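Local coordinates for putative exported protein (Burkholderia pseudomallei, PDB 4JGB) that probably binds NAD(P)H through a Rossmann-type fold and may act as an oxidoreductase on CH-NH groups, at residues A157-P162 / N183-A188; A9-T14 / D67-A72; A108-V113 / W151-P156; G167-G172 / A192-D197. All blocks are in the same frame, centred on the assembly; numbering follows the deposited sequence.

Interaction 1: A157-P162 / N183-A188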
loop_
_atom_site.group_PDB
_atom_site.type_symbol
_atom_site.label_atom_id
_atom_site.label_comp_id
_atom_site.label_asym_id
_atom_site.label_seq_id
_atom_site.Cartn_x
_atom_site.Cartn_y
_atom_site.Cartn_z
ATOM N N ALA A 157 1.663 -8.099 6.410
ATOM C CA ALA A 157 1.699 -8.889 7.622
ATOM C C ALA A 157 2.696 -8.289 8.626
ATOM O O ALA A 157 3.519 -7.449 8.258
ATOM C CB ALA A 157 2.093 -10.315 7.265
ATOM N N ALA A 158 2.670 -8.779 9.872
ATOM C CA ALA A 158 3.586 -8.307 10.930
ATOM C C ALA A 158 5.026 -8.513 10.531
ATOM O O ALA A 158 5.931 -7.834 11.007
ATOM C CB ALA A 158 3.313 -9.019 12.251
ATOM N N LEU A 159 5.255 -9.488 9.674
ATOM C CA LEU A 159 6.600 -9.720 9.246
ATOM C C LEU A 159 6.592 -9.822 7.730
ATOM O O LEU A 159 5.969 -10.726 7.163
ATOM C CB LEU A 159 7.115 -11.010 9.893
ATOM C CG LEU A 159 8.515 -11.485 9.582
ATOM C CD1 LEU A 159 8.876 -12.682 10.455
ATOM C CD2 LEU A 159 8.674 -11.862 8.112
ATOM N N ILE A 160 7.330 -8.932 7.081
ATOM C CA ILE A 160 7.412 -8.955 5.622
ATOM C C ILE A 160 8.854 -8.714 5.197
ATOM O O ILE A 160 9.455 -7.715 5.571
ATOM C CB ILE A 160 6.437 -7.937 4.968
ATOM C CG1 ILE A 160 6.650 -7.852 3.446
ATOM C CG2 ILE A 160 6.631 -6.527 5.553
ATOM C CD1 ILE A 160 5.503 -7.111 2.736
ATOM N N ALA A 161 9.404 -9.627 4.409
ATOM C CA ALA A 161 10.782 -9.496 3.939
ATOM C C ALA A 161 10.913 -10.271 2.625
ATOM O O ALA A 161 10.066 -11.111 2.339
ATOM C CB ALA A 161 11.745 -10.071 4.996
ATOM N N PRO A 162 11.966 -9.996 1.821
ATOM C CA PRO A 162 12.207 -10.832 0.639
ATOM C C PRO A 162 12.204 -12.304 1.036
ATOM O O PRO A 162 12.710 -12.667 2.113
ATOM C CB PRO A 162 13.606 -10.387 0.165
ATOM C CG PRO A 162 13.757 -8.991 0.665
ATOM C CD PRO A 162 13.030 -8.979 1.991
ATOM N N ASN A 183 2.187 -16.921 13.834
ATOM C CA ASN A 183 2.992 -16.000 13.027
ATOM C C ASN A 183 2.177 -15.322 11.945
ATOM O O ASN A 183 1.391 -15.992 11.220
ATOM C CB ASN A 183 4.175 -16.707 12.358
ATOM C CG ASN A 183 5.314 -17.025 13.339
ATOM O OD1 ASN A 183 5.751 -18.163 13.456
ATOM N ND2 ASN A 183 5.817 -16.006 13.997
ATOM N N SER A 184 2.399 -14.008 11.834
ATOM C CA SER A 184 1.855 -13.178 10.778
ATOM C C SER A 184 3.027 -12.876 9.853
ATOM O O SER A 184 3.884 -12.061 10.153
ATOM C CB SER A 184 1.231 -11.892 11.366
ATOM O OG SER A 184 0.801 -10.994 10.353
ATOM N N LYS A 185 3.107 -13.618 8.755
ATOM C CA LYS A 185 4.240 -13.505 7.851
ATOM C C LYS A 185 3.795 -13.461 6.377
ATOM O O LYS A 185 2.852 -14.140 5.966
ATOM C CB LYS A 185 5.174 -14.708 8.005
ATOM C CG LYS A 185 5.959 -14.852 9.311
ATOM C CD LYS A 185 6.912 -16.051 9.133
ATOM C CE LYS A 185 7.634 -16.489 10.414
ATOM N NZ LYS A 185 8.376 -17.776 10.256
ATOM N N ILE A 186 4.527 -12.700 5.589
ATOM C CA ILE A 186 4.342 -12.712 4.140
ATOM C C ILE A 186 5.687 -12.338 3.516
ATOM O O ILE A 186 6.351 -11.431 4.013
ATOM C CB ILE A 186 3.188 -11.762 3.684
ATOM C CG1 ILE A 186 2.726 -12.078 2.247
ATOM C CG2 ILE A 186 3.613 -10.287 3.719
ATOM C CD1 ILE A 186 1.915 -13.342 2.096
ATOM N N SER A 187 6.079 -13.017 2.434
ATOM C CA SER A 187 7.265 -12.603 1.682
ATOM C C SER A 187 6.868 -11.361 0.896
ATOM O O SER A 187 5.689 -11.141 0.606
ATOM C CB SER A 187 7.765 -13.697 0.723
ATOM O OG SER A 187 6.995 -13.700 -0.481
ATOM N N ALA A 188 7.861 -10.536 0.576
ATOM C CA ALA A 188 7.612 -9.286 -0.094
ATOM C C ALA A 188 7.105 -9.569 -1.534
ATOM O O ALA A 188 6.266 -8.851 -2.070
ATOM C CB ALA A 188 8.887 -8.419 -0.068
#
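A158 and S184 are joined by a bond from backbone to side chain: the amide N of A158 donates to OG of S184 over 2.9 Å and nearly straight, at 173°. With OG trans to its backbone N (chi1 174°), S184 holds the hydroxyl toward that amide, and CB of A157 rests on the same OG at 3.4 Å.

Backbone bonds tie the two short strands, which run parallel. I186 N donates to L159 O at 2.9 Å, and A188 N to A161 O at 2.9 Å, the latter coming from well above the carbonyl plane. L159 N reaches S184 O only weakly. A CA-H...O contact from I160 CA to I186 O, 3.1 Å long, adds to these.

Side chains meet on both faces. On one, L159 and the extended aliphatic chain of K185 lie alongside each other and point the same way, with L159 CD1 3.8 Å from K185 CG; both residues are solvent-exposed. On the other, CG2 of I186 is met by I160 CD1 at 3.8 Å and by A157 CB at 3.9 Å.

S187 is the N-cap of helix 188-201: its OG accepts from D190 N and also bonds E164 O. The pair forms a small sheet separate from the main one. Y191 of helix 188-201 packs on I160 and I186, M16 and R20 of helix 16-27 pack on P162 and A188, and the C-terminal Y213 bonds the backbone of K185 and, through its hydroxyl, the N of S187.

Interaction 2: A9-T14 / D67-A72. With EDO (1,2-ethanediol), chain C.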
loop_
_atom_site.group_PDB
_atom_site.type_symbol
_atom_site.label_atom_id
_atom_site.label_comp_id
_atom_site.label_asym_id
_atom_site.label_seq_id
_atom_site.Cartn_x
_atom_site.Cartn_y
_atom_site.Cartn_z
ATOM N N ALA A 9 0.533 4.204 -11.745
ATOM C CA ALA A 9 1.558 5.133 -11.260
ATOM C C ALA A 9 1.861 4.750 -9.824
ATOM O O ALA A 9 0.961 4.472 -9.043
ATOM C CB ALA A 9 1.083 6.578 -11.333
ATOM N N LEU A 10 3.139 4.739 -9.475
ATOM C CA LEU A 10 3.558 4.117 -8.219
ATOM C C LEU A 10 4.599 5.003 -7.555
ATOM O O LEU A 10 5.622 5.290 -8.188
ATOM C CB LEU A 10 4.140 2.716 -8.536
ATOM C CG LEU A 10 4.697 1.960 -7.308
ATOM C CD1 LEU A 10 3.541 1.583 -6.388
ATOM C CD2 LEU A 10 5.513 0.725 -7.698
ATOM N N PHE A 11 4.315 5.484 -6.331
ATOM C CA PHE A 11 5.299 6.148 -5.463
ATOM C C PHE A 11 6.031 5.099 -4.606
ATOM O O PHE A 11 5.457 4.076 -4.266
ATOM C CB PHE A 11 4.623 7.200 -4.551
ATOM C CG PHE A 11 4.135 8.421 -5.290
ATOM C CD1 PHE A 11 4.967 9.540 -5.462
ATOM C CD2 PHE A 11 2.858 8.446 -5.848
ATOM C CE1 PHE A 11 4.524 10.660 -6.180
ATOM C CE2 PHE A 11 2.394 9.567 -6.551
ATOM C CZ PHE A 11 3.233 10.675 -6.722
ATOM N N GLY A 12 7.297 5.350 -4.282
ATOM C CA GLY A 12 8.066 4.435 -3.446
ATOM C C GLY A 12 8.597 3.217 -4.176
ATOM O O GLY A 12 8.946 2.219 -3.534
ATOM N N ALA A 13 8.660 3.282 -5.508
ATOM C CA ALA A 13 9.053 2.126 -6.340
ATOM C C ALA A 13 10.479 1.529 -6.148
ATOM O O ALA A 13 10.727 0.390 -6.618
ATOM C CB ALA A 13 8.764 2.378 -7.829
ATOM N N THR A 14 11.396 2.235 -5.475
ATOM C CA THR A 14 12.750 1.700 -5.308
ATOM C C THR A 14 12.874 0.964 -3.992
ATOM O O THR A 14 13.936 0.407 -3.697
ATOM C CB THR A 14 13.869 2.765 -5.305
ATOM O OG1 THR A 14 13.696 3.644 -4.188
ATOM C CG2 THR A 14 13.873 3.569 -6.549
ATOM N N ASP A 67 -4.681 4.837 -14.789
ATOM C CA ASP A 67 -5.849 4.081 -14.273
ATOM C C ASP A 67 -5.823 3.967 -12.762
ATOM O O ASP A 67 -6.876 3.964 -12.112
ATOM C CB ASP A 67 -5.931 2.676 -14.877
ATOM C CG ASP A 67 -6.047 2.703 -16.359
ATOM O OD1 ASP A 67 -6.954 3.391 -16.840
ATOM O OD2 ASP A 67 -5.231 2.043 -17.036
ATOM N N VAL A 68 -4.620 3.866 -12.194
ATOM C CA VAL A 68 -4.467 3.520 -10.781
ATOM C C VAL A 68 -3.309 4.334 -10.205
ATOM O O VAL A 68 -2.252 4.459 -10.821
ATOM C CB VAL A 68 -4.184 2.003 -10.630
ATOM C CG1 VAL A 68 -3.846 1.573 -9.183
ATOM C CG2 VAL A 68 -5.340 1.192 -11.219
ATOM N N VAL A 69 -3.484 4.873 -9.011
ATOM C CA VAL A 69 -2.304 5.394 -8.319
ATOM C C VAL A 69 -2.031 4.555 -7.056
ATOM O O VAL A 69 -2.950 4.265 -6.267
ATOM C CB VAL A 69 -2.420 6.909 -8.065
ATOM C CG1 VAL A 69 -3.536 7.188 -7.074
ATOM C CG2 VAL A 69 -1.118 7.459 -7.528
ATOM N N ALA A 70 -0.784 4.121 -6.886
ATOM C CA ALA A 70 -0.394 3.337 -5.687
ATOM C C ALA A 70 0.769 3.976 -4.918
ATOM O O ALA A 70 1.679 4.555 -5.506
ATOM C CB ALA A 70 -0.061 1.871 -6.070
ATOM N N SER A 71 0.745 3.859 -3.600
ATOM C CA SER A 71 1.863 4.310 -2.786
ATOM C C SER A 71 2.465 3.107 -2.036
ATOM O O SER A 71 1.757 2.402 -1.306
ATOM C CB SER A 71 1.401 5.428 -1.832
ATOM O OG SER A 71 2.279 5.578 -0.725
ATOM N N ALA A 72 3.767 2.904 -2.205
ATOM C CA ALA A 72 4.444 1.679 -1.759
ATOM C C ALA A 72 5.585 1.922 -0.792
ATOM O O ALA A 72 6.446 1.059 -0.609
ATOM C CB ALA A 72 4.965 0.907 -2.960
HETATM C C1 EDO C . 12.286 6.048 -3.748
HETATM O O1 EDO C . 11.425 4.915 -3.988
HETATM C C2 EDO C . 12.340 6.884 -5.016
HETATM O O2 EDO C . 11.371 6.296 -5.886
#
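The F11 ring turns an edge toward strand 68-71: V69 CG2 lies near the ring plane, 4.2 Å from CE2, and the carbonyl O of A70 lies at the edge as well. L35, L53, Y73 and L90 also pack on the F11 side chain.

Beneath this the strands run parallel and are stitched by four backbone bonds. A9 N donates to V68 O at 2.9 Å, A70 N to A9 O at 2.8 Å, F11 N to A70 O at 2.9 Å and A72 N to F11 O at 2.9 Å. The first three are close to linear; the last is more bent, with its donor lifted out of the carbonyl plane as the strands end.

On the sheet face away from F11, the CD1 branch of L10 reaches over to A70 CB at 3.6 Å and to A72 CB at 3.8 Å. Beyond F11 the chain turns through G12, whose phi is positive (79°), and T14 N donates to O1 of a bound 1,2-ethanediol, also held by Q77. A sulfate, probably from the crystallisation liquor, lies about 5 Å from the F11 side chain and may mark a pocket.

A first strand running into a glycine-containing turn, beside the strand that follows the crossover, is the arrangement with which Rossmann folds begin; the turn usually meets the dinucleotide, consistent with NAD(P)H binding here.

Interaction 3: A108-V113 / W151-P156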
loop_
_atom_site.group_PDB
_atom_site.type_symbol
_atom_site.label_atom_id
_atom_site.label_comp_id
_atom_site.label_asym_id
_atom_site.label_seq_id
_atom_site.Cartn_x
_atom_site.Cartn_y
_atom_site.Cartn_z
ATOM N N ALA A 108 0.852 -3.221 9.600
ATOM C CA ALA A 108 0.507 -4.421 10.357
ATOM C C ALA A 108 -0.064 -4.083 11.746
ATOM O O ALA A 108 -0.950 -4.771 12.225
ATOM C CB ALA A 108 1.735 -5.329 10.476
ATOM N N GLY A 109 0.403 -2.996 12.352
ATOM C CA GLY A 109 -0.128 -2.547 13.647
ATOM C C GLY A 109 -1.629 -2.228 13.663
ATOM O O GLY A 109 -2.251 -2.319 14.715
ATOM N N THR A 110 -2.203 -1.881 12.482
ATOM C CA THR A 110 -3.642 -1.612 12.327
ATOM C C THR A 110 -4.495 -2.882 12.196
ATOM O O THR A 110 -5.733 -2.810 12.135
ATOM C CB THR A 110 -3.949 -0.765 11.063
ATOM O OG1 THR A 110 -3.760 -1.559 9.877
ATOM C CG2 THR A 110 -3.049 0.401 10.968
ATOM N N LEU A 111 -3.858 -4.048 12.097
ATOM C CA LEU A 111 -4.628 -5.249 11.786
ATOM C C LEU A 111 -5.548 -5.547 12.981
ATOM O O LEU A 111 -5.137 -5.469 14.149
ATOM C CB LEU A 111 -3.720 -6.440 11.451
ATOM C CG LEU A 111 -2.818 -6.341 10.200
ATOM C CD1 LEU A 111 -1.908 -7.555 10.127
ATOM C CD2 LEU A 111 -3.653 -6.223 8.923
ATOM N N GLU A 112 -6.794 -5.866 12.687
ATOM C CA GLU A 112 -7.784 -6.069 13.732
ATOM C C GLU A 112 -7.637 -7.442 14.366
ATOM O O GLU A 112 -7.632 -8.439 13.656
ATOM C CB GLU A 112 -9.168 -5.907 13.124
ATOM C CG GLU A 112 -10.287 -6.140 14.105
ATOM C CD GLU A 112 -11.597 -5.676 13.543
ATOM O OE1 GLU A 112 -11.809 -4.462 13.486
ATOM O OE2 GLU A 112 -12.398 -6.538 13.135
ATOM N N VAL A 113 -7.519 -7.511 15.694
ATOM C CA VAL A 113 -7.374 -8.813 16.372
ATOM C C VAL A 113 -8.700 -9.298 16.961
ATOM O O VAL A 113 -8.850 -10.470 17.233
ATOM C CB VAL A 113 -6.277 -8.811 17.475
ATOM C CG1 VAL A 113 -4.905 -8.529 16.883
ATOM C CG2 VAL A 113 -6.594 -7.814 18.592
ATOM N N TRP A 151 -10.530 3.265 -2.982
ATOM C CA TRP A 151 -9.284 3.116 -2.299
ATOM C C TRP A 151 -9.231 1.779 -1.588
ATOM O O TRP A 151 -10.269 1.175 -1.281
ATOM C CB TRP A 151 -9.029 4.321 -1.359
ATOM C CG TRP A 151 -10.069 4.488 -0.271
ATOM C CD1 TRP A 151 -11.144 5.363 -0.262
ATOM C CD2 TRP A 151 -10.127 3.774 0.970
ATOM N NE1 TRP A 151 -11.848 5.238 0.913
ATOM C CE2 TRP A 151 -11.253 4.268 1.687
ATOM C CE3 TRP A 151 -9.341 2.768 1.547
ATOM C CZ2 TRP A 151 -11.625 3.768 2.955
ATOM C CZ3 TRP A 151 -9.705 2.273 2.832
ATOM C CH2 TRP A 151 -10.846 2.764 3.500
ATOM N N THR A 152 -8.005 1.314 -1.356
ATOM C CA THR A 152 -7.735 0.109 -0.580
ATOM C C THR A 152 -6.528 0.387 0.313
ATOM O O THR A 152 -5.506 0.904 -0.151
ATOM C CB THR A 152 -7.437 -1.103 -1.500
ATOM O OG1 THR A 152 -8.658 -1.530 -2.099
ATOM C CG2 THR A 152 -6.881 -2.301 -0.683
ATOM N N PHE A 153 -6.646 0.064 1.595
ATOM C CA PHE A 153 -5.559 0.294 2.526
ATOM C C PHE A 153 -4.997 -1.095 2.787
ATOM O O PHE A 153 -5.604 -1.875 3.525
ATOM C CB PHE A 153 -6.145 0.938 3.770
ATOM C CG PHE A 153 -5.162 1.200 4.881
ATOM C CD1 PHE A 153 -4.354 2.342 4.872
ATOM C CD2 PHE A 153 -5.101 0.342 5.985
ATOM C CE1 PHE A 153 -3.484 2.588 5.936
ATOM C CE2 PHE A 153 -4.217 0.583 7.037
ATOM C CZ PHE A 153 -3.412 1.711 7.013
ATOM N N PHE A 154 -3.889 -1.425 2.128
ATOM C CA PHE A 154 -3.416 -2.804 2.035
ATOM C C PHE A 154 -2.245 -3.048 2.986
ATOM O O PHE A 154 -1.116 -2.851 2.583
ATOM C CB PHE A 154 -2.990 -3.168 0.578
ATOM C CG PHE A 154 -3.125 -4.658 0.257
ATOM C CD1 PHE A 154 -2.459 -5.624 1.023
ATOM C CD2 PHE A 154 -3.939 -5.090 -0.786
ATOM C CE1 PHE A 154 -2.623 -6.970 0.779
ATOM C CE2 PHE A 154 -4.089 -6.441 -1.059
ATOM C CZ PHE A 154 -3.427 -7.389 -0.281
ATOM N N SER A 155 -2.505 -3.475 4.232
ATOM C CA SER A 155 -1.429 -3.685 5.228
ATOM C C SER A 155 -0.651 -4.968 5.018
ATOM O O SER A 155 -1.256 -6.010 4.758
ATOM C CB SER A 155 -1.968 -3.698 6.675
ATOM O OG SER A 155 -2.646 -2.476 6.948
ATOM N N PRO A 156 0.683 -4.893 5.133
ATOM C CA PRO A 156 1.525 -6.077 5.138
ATOM C C PRO A 156 1.258 -6.835 6.412
ATOM O O PRO A 156 0.698 -6.274 7.372
ATOM C CB PRO A 156 2.981 -5.512 5.252
ATOM C CG PRO A 156 2.881 -4.046 5.015
ATOM C CD PRO A 156 1.452 -3.649 5.332
#
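T110 and F153 approach from opposite directions. OG1 of T110 lies in the plane of the F153 ring, at its edge, 3.6 Å from CE2, while the methyl CG2 lies 4.1 Å from the same carbon. F153 sends its ring across by placing CG trans to its backbone N (chi1 178°).

The polar atoms are anchored chiefly by G107, just before the first segment. OG1 of T110 bonds G107 O, and OG of S155 takes a weak bond from G107 N; the two hydroxyl oxygens themselves, T110 OG1 and S155 OG, stand 3.3 Å apart. Within 108-113 the 3-10 turn that carries T110 and L111 is closed by L111 N donating to A108 O at 3.0 Å.

Van der Waals packing makes up the rest. The two branches of L111 divide the work: CD2 makes an apolar contact with S155 CB at 3.8 Å, and CD1 comes within 4.0 Å of P156 O. A108 CB touches that carbonyl oxygen from nearer, at 3.4 Å.

The buried contact joins the C-terminal part of strand 150-155 and the P156 after it to the turn that follows strand 101-105. Helix 130-143 packs on one side, with H136 against T110, L143 against F153, and the Y140 ring inclined to that of F153. T210 of strand 207-212 meets L111 and bonds S155 O through its hydroxyl. Helix 188-201 receives F154 and P156, its Y191 donating to the F154 carbonyl.

Interaction 4: G167-G172 / A192-D197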
loop_
_atom_site.group_PDB
_atom_site.type_symbol
_atom_site.label_atom_id
_atom_site.label_comp_id
_atom_site.label_asym_id
_atom_site.label_seq_id
_atom_site.Cartn_x
_atom_site.Cartn_y
_atom_site.Cartn_z
ATOM N N GLY A 167 2.861 -17.479 -4.655
ATOM C CA GLY A 167 1.512 -17.170 -5.133
ATOM C C GLY A 167 0.443 -17.840 -4.288
ATOM O O GLY A 167 -0.732 -17.858 -4.682
ATOM N N ARG A 168 0.856 -18.382 -3.134
ATOM C CA ARG A 168 -0.033 -19.067 -2.192
ATOM C C ARG A 168 -0.013 -18.393 -0.810
ATOM O O ARG A 168 0.989 -18.422 -0.101
ATOM C CB ARG A 168 0.320 -20.560 -2.080
ATOM C CG ARG A 168 0.134 -21.340 -3.390
ATOM C CD ARG A 168 0.439 -22.837 -3.271
ATOM N NE ARG A 168 1.763 -23.104 -2.696
ATOM C CZ ARG A 168 2.898 -23.271 -3.396
ATOM N NH1 ARG A 168 2.898 -23.212 -4.727
ATOM N NH2 ARG A 168 4.052 -23.516 -2.761
ATOM N N PHE A 169 -1.132 -17.793 -0.450
ATOM C CA PHE A 169 -1.237 -16.988 0.763
ATOM C C PHE A 169 -2.722 -16.727 0.996
ATOM O O PHE A 169 -3.561 -16.830 0.046
ATOM C CB PHE A 169 -0.454 -15.650 0.613
ATOM C CG PHE A 169 -0.778 -14.892 -0.664
ATOM C CD1 PHE A 169 -1.891 -14.090 -0.737
ATOM C CD2 PHE A 169 0.016 -15.052 -1.815
ATOM C CE1 PHE A 169 -2.216 -13.426 -1.927
ATOM C CE2 PHE A 169 -0.303 -14.402 -2.994
ATOM C CZ PHE A 169 -1.426 -13.591 -3.048
ATOM N N ARG A 170 -3.066 -16.391 2.241
ATOM C CA ARG A 170 -4.429 -15.994 2.572
ATOM C C ARG A 170 -4.550 -14.471 2.518
ATOM O O ARG A 170 -3.562 -13.752 2.729
ATOM C CB ARG A 170 -4.809 -16.505 3.960
ATOM C CG ARG A 170 -4.812 -18.045 4.036
ATOM C CD ARG A 170 -5.161 -18.506 5.441
ATOM N NE ARG A 170 -4.044 -18.432 6.385
ATOM C CZ ARG A 170 -4.159 -18.628 7.695
ATOM N NH1 ARG A 170 -5.354 -18.877 8.242
ATOM N NH2 ARG A 170 -3.085 -18.566 8.463
ATOM N N THR A 171 -5.781 -14.001 2.301
ATOM C CA THR A 171 -6.129 -12.593 2.264
ATOM C C THR A 171 -7.466 -12.400 2.983
ATOM O O THR A 171 -8.252 -13.342 3.104
ATOM C CB THR A 171 -6.341 -12.104 0.815
ATOM O OG1 THR A 171 -7.287 -12.961 0.176
ATOM C CG2 THR A 171 -5.041 -12.120 0.037
ATOM N N GLY A 172 -7.713 -11.166 3.440
ATOM C CA GLY A 172 -8.936 -10.791 4.155
ATOM C C GLY A 172 -8.997 -9.289 4.394
ATOM O O GLY A 172 -8.031 -8.564 4.117
ATOM N N ALA A 192 3.466 -8.521 -2.921
ATOM C CA ALA A 192 3.334 -7.863 -4.219
ATOM C C ALA A 192 2.301 -8.613 -5.139
ATOM O O ALA A 192 1.472 -7.987 -5.804
ATOM C CB ALA A 192 4.710 -7.743 -4.887
ATOM N N ILE A 193 2.340 -9.942 -5.166
ATOM C CA ILE A 193 1.262 -10.689 -5.864
ATOM C C ILE A 193 -0.112 -10.223 -5.342
ATOM O O ILE A 193 -0.945 -9.821 -6.122
ATOM C CB ILE A 193 1.427 -12.230 -5.782
ATOM C CG1 ILE A 193 2.740 -12.646 -6.500
ATOM C CG2 ILE A 193 0.179 -12.926 -6.376
ATOM C CD1 ILE A 193 3.095 -14.117 -6.544
ATOM N N ALA A 194 -0.336 -10.296 -4.037
ATOM C CA ALA A 194 -1.588 -9.828 -3.426
ATOM C C ALA A 194 -2.000 -8.404 -3.810
ATOM O O ALA A 194 -3.184 -8.145 -4.116
ATOM C CB ALA A 194 -1.550 -9.976 -1.906
ATOM N N PHE A 195 -1.020 -7.496 -3.808
ATOM C CA PHE A 195 -1.259 -6.067 -3.919
ATOM C C PHE A 195 -1.716 -5.812 -5.351
ATOM O O PHE A 195 -2.758 -5.166 -5.590
ATOM C CB PHE A 195 0.048 -5.300 -3.585
ATOM C CG PHE A 195 -0.097 -3.797 -3.496
ATOM C CD1 PHE A 195 -0.100 -3.001 -4.647
ATOM C CD2 PHE A 195 -0.130 -3.163 -2.254
ATOM C CE1 PHE A 195 -0.167 -1.616 -4.555
ATOM C CE2 PHE A 195 -0.205 -1.768 -2.170
ATOM C CZ PHE A 195 -0.203 -0.999 -3.326
ATOM N N VAL A 196 -0.966 -6.370 -6.303
ATOM C CA VAL A 196 -1.300 -6.210 -7.722
ATOM C C VAL A 196 -2.592 -6.992 -8.093
ATOM O O VAL A 196 -3.369 -6.533 -8.936
ATOM C CB VAL A 196 -0.096 -6.603 -8.628
ATOM C CG1 VAL A 196 -0.509 -6.595 -10.092
ATOM C CG2 VAL A 196 1.119 -5.674 -8.414
ATOM N N ASP A 197 -2.843 -8.146 -7.464
ATOM C CA ASP A 197 -4.134 -8.875 -7.687
ATOM C C ASP A 197 -5.275 -7.936 -7.265
ATOM O O ASP A 197 -6.326 -7.872 -7.909
ATOM C CB ASP A 197 -4.273 -10.162 -6.829
ATOM C CG ASP A 197 -3.455 -11.347 -7.335
ATOM O OD1 ASP A 197 -2.960 -11.373 -8.477
ATOM O OD2 ASP A 197 -3.335 -12.302 -6.549
#
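I193 makes two separate contacts on the 167-172 segment. Its CD1 tip lies 3.7 Å from CA of G167, whose phi is positive (74°); its CG2 branch sits in the plane of the F169 ring, at the edge, 3.7 Å from CE2. One residue on, A194 brings its CB to 3.5 Å from F169 CE1, approaching the ring obliquely, and its backbone N lies 3.6 Å from CZ. The F169 ring thus points its far end at the helix surface, a direction set by CG standing between the backbone N and the carbonyl carbon (chi1 50°).

A turn after I193, D197 adds OD2 near the ring plane at 4.2 Å from F169 CZ; its OD1 forms a salt bridge with R28. A211 and Y213 also pack on F169.

Such packing of a helix against the loop leading into an edge strand is part of the layered alpha/beta build of this Rossmann-type domain: helix 188-201 lies over the sheet, and strand 170-172 closes it by pairing antiparallel with 207-212.

In the fold
Interactions 2 and 3 are buried, interactions 1 and 4 partly so. Interaction 2 lies wholly between strands of the main sheet; interaction 3 attaches a turn to one of its strands, and interaction 4 a helix to the loop before another. Backbone bonding dominates interactions 1 and 2, whereas interactions 3 and 4 rest on side-chain packing. Helix 188-201 connects them: it begins in interaction 1, supplies a segment of interaction 4, and packs through A194 on F154 of interaction 3 and through F195 on A70 of interaction 2. Interactions 1 and 4 alternate along the chain and meet where I186 touches F169; A108 of interaction 3 packs against A157 and A158 of interaction 1.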